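Local coordinates for protein aminoglycoside phosphotransferase (Mycobacterium smegmatis, PDB 6EF6) that acts as a microcompartment-associated aminopropanol kinase, phosphorylating (S)-1-amino-2-propanol in the aminoacetone utilization pathway, at residues A[187-196]-A[312-322]. Sequence-based numbering, arbitrary orientation.
With NA (sodium ion), chain E; JFN ((2R)-1-methoxypropan-2-amine), chain C.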
# COMPACT_ATOMS: atom_id res chain seq x y z
N TRP A 187 -4.59 -12.26 0.30
CA TRP A 187 -3.24 -12.66 0.68
C TRP A 187 -3.23 -13.96 1.47
O TRP A 187 -2.23 -14.28 2.12
CB TRP A 187 -2.55 -11.52 1.41
CG TRP A 187 -2.31 -10.27 0.58
CD1 TRP A 187 -2.33 -10.15 -0.79
CD2 TRP A 187 -1.99 -8.98 1.09
NE1 TRP A 187 -2.05 -8.84 -1.15
CE2 TRP A 187 -1.81 -8.12 -0.02
CE3 TRP A 187 -1.80 -8.48 2.37
CZ2 TRP A 187 -1.51 -6.79 0.13
CZ3 TRP A 187 -1.48 -7.15 2.52
CH2 TRP A 187 -1.35 -6.32 1.39
N GLY A 188 -4.30 -14.73 1.37
CA GLY A 188 -4.39 -16.00 2.07
C GLY A 188 -4.86 -15.82 3.51
O GLY A 188 -5.24 -14.76 3.95
N ARG A 189 -4.80 -16.93 4.25
CA ARG A 189 -5.30 -16.97 5.62
C ARG A 189 -4.18 -16.71 6.61
O ARG A 189 -3.17 -17.43 6.58
CB ARG A 189 -5.89 -18.36 5.91
CG ARG A 189 -7.20 -18.66 5.14
CD ARG A 189 -7.77 -20.08 5.33
NE ARG A 189 -7.92 -20.56 6.71
CZ ARG A 189 -8.93 -20.28 7.53
NH1 ARG A 189 -9.93 -19.48 7.14
NH2 ARG A 189 -8.93 -20.81 8.74
N TRP A 190 -4.37 -15.76 7.52
CA TRP A 190 -3.38 -15.58 8.59
C TRP A 190 -3.27 -16.81 9.45
O TRP A 190 -2.19 -17.13 10.00
CB TRP A 190 -3.71 -14.34 9.43
CG TRP A 190 -5.04 -14.40 10.14
CD1 TRP A 190 -6.22 -13.85 9.72
CD2 TRP A 190 -5.36 -15.07 11.37
NE1 TRP A 190 -7.23 -14.15 10.60
CE2 TRP A 190 -6.72 -14.89 11.64
CE3 TRP A 190 -4.58 -15.83 12.26
CZ2 TRP A 190 -7.35 -15.45 12.73
CZ3 TRP A 190 -5.17 -16.37 13.34
CH2 TRP A 190 -6.54 -16.19 13.58
N GLN A 191 -4.34 -17.62 9.51
CA GLN A 191 -4.35 -18.84 10.28
C GLN A 191 -3.33 -19.85 9.80
O GLN A 191 -2.93 -20.72 10.60
CB GLN A 191 -5.73 -19.49 10.26
CG GLN A 191 -6.81 -18.68 10.93
CD GLN A 191 -7.60 -17.79 9.98
OE1 GLN A 191 -7.08 -17.32 8.96
NE2 GLN A 191 -8.85 -17.58 10.33
N ASP A 192 -2.90 -19.75 8.54
CA ASP A 192 -1.97 -20.70 7.95
C ASP A 192 -0.52 -20.26 8.04
O ASP A 192 0.35 -21.05 7.63
CB ASP A 192 -2.35 -20.92 6.47
CG ASP A 192 -3.67 -21.66 6.29
OD1 ASP A 192 -4.06 -22.46 7.17
OD2 ASP A 192 -4.33 -21.41 5.26
N ALA A 193 -0.22 -19.14 8.68
CA ALA A 193 1.16 -18.69 8.79
C ALA A 193 1.91 -19.55 9.80
O ALA A 193 1.36 -20.00 10.80
CB ALA A 193 1.18 -17.24 9.25
N GLU A 194 3.21 -19.71 9.55
CA GLU A 194 4.08 -20.32 10.54
C GLU A 194 4.07 -19.52 11.82
O GLU A 194 4.00 -18.29 11.80
CB GLU A 194 5.51 -20.34 9.99
CG GLU A 194 5.74 -21.29 8.83
CD GLU A 194 5.08 -20.91 7.52
OE1 GLU A 194 4.67 -19.74 7.34
OE2 GLU A 194 4.98 -21.81 6.65
N GLY A 195 4.03 -20.21 12.95
CA GLY A 195 3.92 -19.57 14.23
C GLY A 195 2.52 -19.34 14.72
O GLY A 195 2.32 -18.81 15.82
N VAL A 196 1.51 -19.69 13.90
CA VAL A 196 0.12 -19.47 14.28
C VAL A 196 -0.52 -20.79 14.69
O VAL A 196 -1.18 -21.49 13.90
CB VAL A 196 -0.66 -18.71 13.19
CG1 VAL A 196 -2.10 -18.40 13.69
CG2 VAL A 196 0.01 -17.41 12.91
N LEU A 312 -3.19 -8.46 10.74
CA LEU A 312 -3.61 -9.79 10.32
C LEU A 312 -3.33 -10.00 8.85
O LEU A 312 -2.93 -11.07 8.44
CB LEU A 312 -5.09 -10.04 10.64
CG LEU A 312 -5.46 -10.12 12.11
CD1 LEU A 312 -7.00 -10.33 12.23
CD2 LEU A 312 -4.72 -11.26 12.74
N LEU A 313 -3.61 -8.97 8.03
CA LEU A 313 -3.30 -9.07 6.63
C LEU A 313 -1.83 -9.34 6.36
O LEU A 313 -1.49 -10.11 5.47
CB LEU A 313 -3.77 -7.84 5.87
CG LEU A 313 -5.24 -7.81 5.53
CD1 LEU A 313 -5.67 -6.38 5.22
CD2 LEU A 313 -5.59 -8.76 4.36
N LEU A 314 -0.95 -8.60 7.05
CA LEU A 314 0.48 -8.80 6.86
C LEU A 314 0.98 -10.12 7.41
O LEU A 314 1.93 -10.69 6.87
CB LEU A 314 1.27 -7.61 7.43
CG LEU A 314 1.04 -6.29 6.70
CD1 LEU A 314 1.83 -5.20 7.42
CD2 LEU A 314 1.41 -6.37 5.25
N LEU A 315 0.33 -10.63 8.45
CA LEU A 315 0.66 -11.98 8.92
C LEU A 315 0.27 -13.04 7.87
O LEU A 315 1.05 -13.93 7.59
CB LEU A 315 -0.10 -12.20 10.23
CG LEU A 315 0.09 -13.56 10.92
CD1 LEU A 315 1.55 -13.90 11.21
CD2 LEU A 315 -0.70 -13.57 12.24
N ALA A 316 -0.89 -12.84 7.22
CA ALA A 316 -1.26 -13.70 6.10
C ALA A 316 -0.24 -13.59 4.98
O ALA A 316 0.19 -14.61 4.43
CB ALA A 316 -2.64 -13.29 5.62
N TRP A 317 0.11 -12.35 4.60
CA TRP A 317 1.09 -12.17 3.54
C TRP A 317 2.41 -12.87 3.88
O TRP A 317 3.00 -13.57 3.05
CB TRP A 317 1.28 -10.67 3.31
CG TRP A 317 2.19 -10.35 2.22
CD1 TRP A 317 1.87 -10.23 0.89
CD2 TRP A 317 3.58 -10.13 2.34
NE1 TRP A 317 3.00 -9.94 0.17
CE2 TRP A 317 4.07 -9.88 1.03
CE3 TRP A 317 4.48 -10.11 3.41
CZ2 TRP A 317 5.42 -9.61 0.78
CZ3 TRP A 317 5.81 -9.85 3.16
CH2 TRP A 317 6.27 -9.60 1.85
N MET A 318 2.90 -12.66 5.11
CA MET A 318 4.10 -13.34 5.56
C MET A 318 3.98 -14.84 5.44
O MET A 318 4.91 -15.49 4.94
CB MET A 318 4.38 -12.98 7.02
CG MET A 318 5.12 -11.73 7.17
SD MET A 318 5.93 -11.70 8.79
CE MET A 318 6.46 -9.99 8.73
N GLY A 319 2.88 -15.43 5.91
CA GLY A 319 2.68 -16.88 5.79
C GLY A 319 2.69 -17.36 4.36
O GLY A 319 3.23 -18.43 4.05
N SER A 320 2.07 -16.59 3.46
CA SER A 320 2.05 -16.95 2.04
C SER A 320 3.43 -16.96 1.43
O SER A 320 3.64 -17.61 0.40
CB SER A 320 1.18 -15.96 1.26
OG SER A 320 -0.20 -16.14 1.57
N HIS A 321 4.39 -16.24 2.02
CA HIS A 321 5.75 -16.17 1.48
C HIS A 321 6.78 -16.81 2.42
O HIS A 321 7.98 -16.53 2.30
CB HIS A 321 6.11 -14.73 1.13
CG HIS A 321 5.22 -14.14 0.07
ND1 HIS A 321 3.99 -13.58 0.35
CD2 HIS A 321 5.38 -14.06 -1.27
CE1 HIS A 321 3.44 -13.16 -0.77
NE2 HIS A 321 4.25 -13.45 -1.77
N THR A 322 6.34 -17.65 3.35
CA THR A 322 7.22 -18.36 4.27
C THR A 322 7.16 -19.84 3.91
O THR A 322 6.07 -20.41 3.77
CB THR A 322 6.76 -18.20 5.73
OG1 THR A 322 6.99 -16.85 6.21
CG2 THR A 322 7.50 -19.22 6.67
NA NA E . -2.20 -22.31 11.96
C07 JFN C . 6.34 -6.16 1.39
C08 JFN C . 2.66 -6.37 1.00
C09 JFN C . 4.05 -5.87 1.38
C15 JFN C . 1.65 -5.26 1.26
N04 JFN C . 2.59 -6.63 -0.42
O02 JFN C . 5.08 -6.80 1.34
O HOH W 1 -0.65 -17.28 5.39
O HOH W 2 -3.42 -23.68 9.90
O HOH W 3 -0.10 -22.38 10.92
O HOH W 4 -4.24 -22.11 12.98
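Trp187 and Trp317 meet edge-to-face: the five-membered ring of Trp317 turns its edge, through CD1, to a face of the Trp187 indole, with the planes at 67°. A CG set anti to the backbone N (chi1 -177°) swings the Trp317 ring off the flank of helix 303-320, so that its CD1 side meets the Trp187 face. Leu313 O lies near the plane of the Trp187 ring at its edge, 3.5 Å from CE3.

The tight part lies where the loop runs flush against the helix. CA of Trp190 is 3.8 Å from CA of Ala316, and the same spacing separates the CA atoms of Ala193 and Gly319; Gly319 has no side chain, and the Ala193 methyl rests on its CA (CB to CA 3.8 Å). Ala316 CB is wedged against Gly188 O at 3.4 Å. Leu312 CD2 sits over the five-membered ring of Trp190, 4.0 Å from its centroid and 8° off the normal, a CH-pi contact; the indole NE1 is held by Gln208. Leu315 fills in between Trp190, Ala193 and Val196.

Toward solvent the contact loosens and turns polar. The hydroxyl of exposed Ser320 donates to Trp187 O at 2.8 Å, from above the carbonyl plane, and one water donates to both Arg189 O and Ala316 O. Farther along, at the end of the loop away from Trp187, Gln191 O and Val196 O bind a sodium ion together with three waters.

The paired tryptophans, with Glu53 and Arg310, line the (2R)-1-methoxypropan-2-amine pocket, consistent with an amino-alcohol substrate site in the helical lobe of an aminoglycoside-phosphotransferase-like kinase fold.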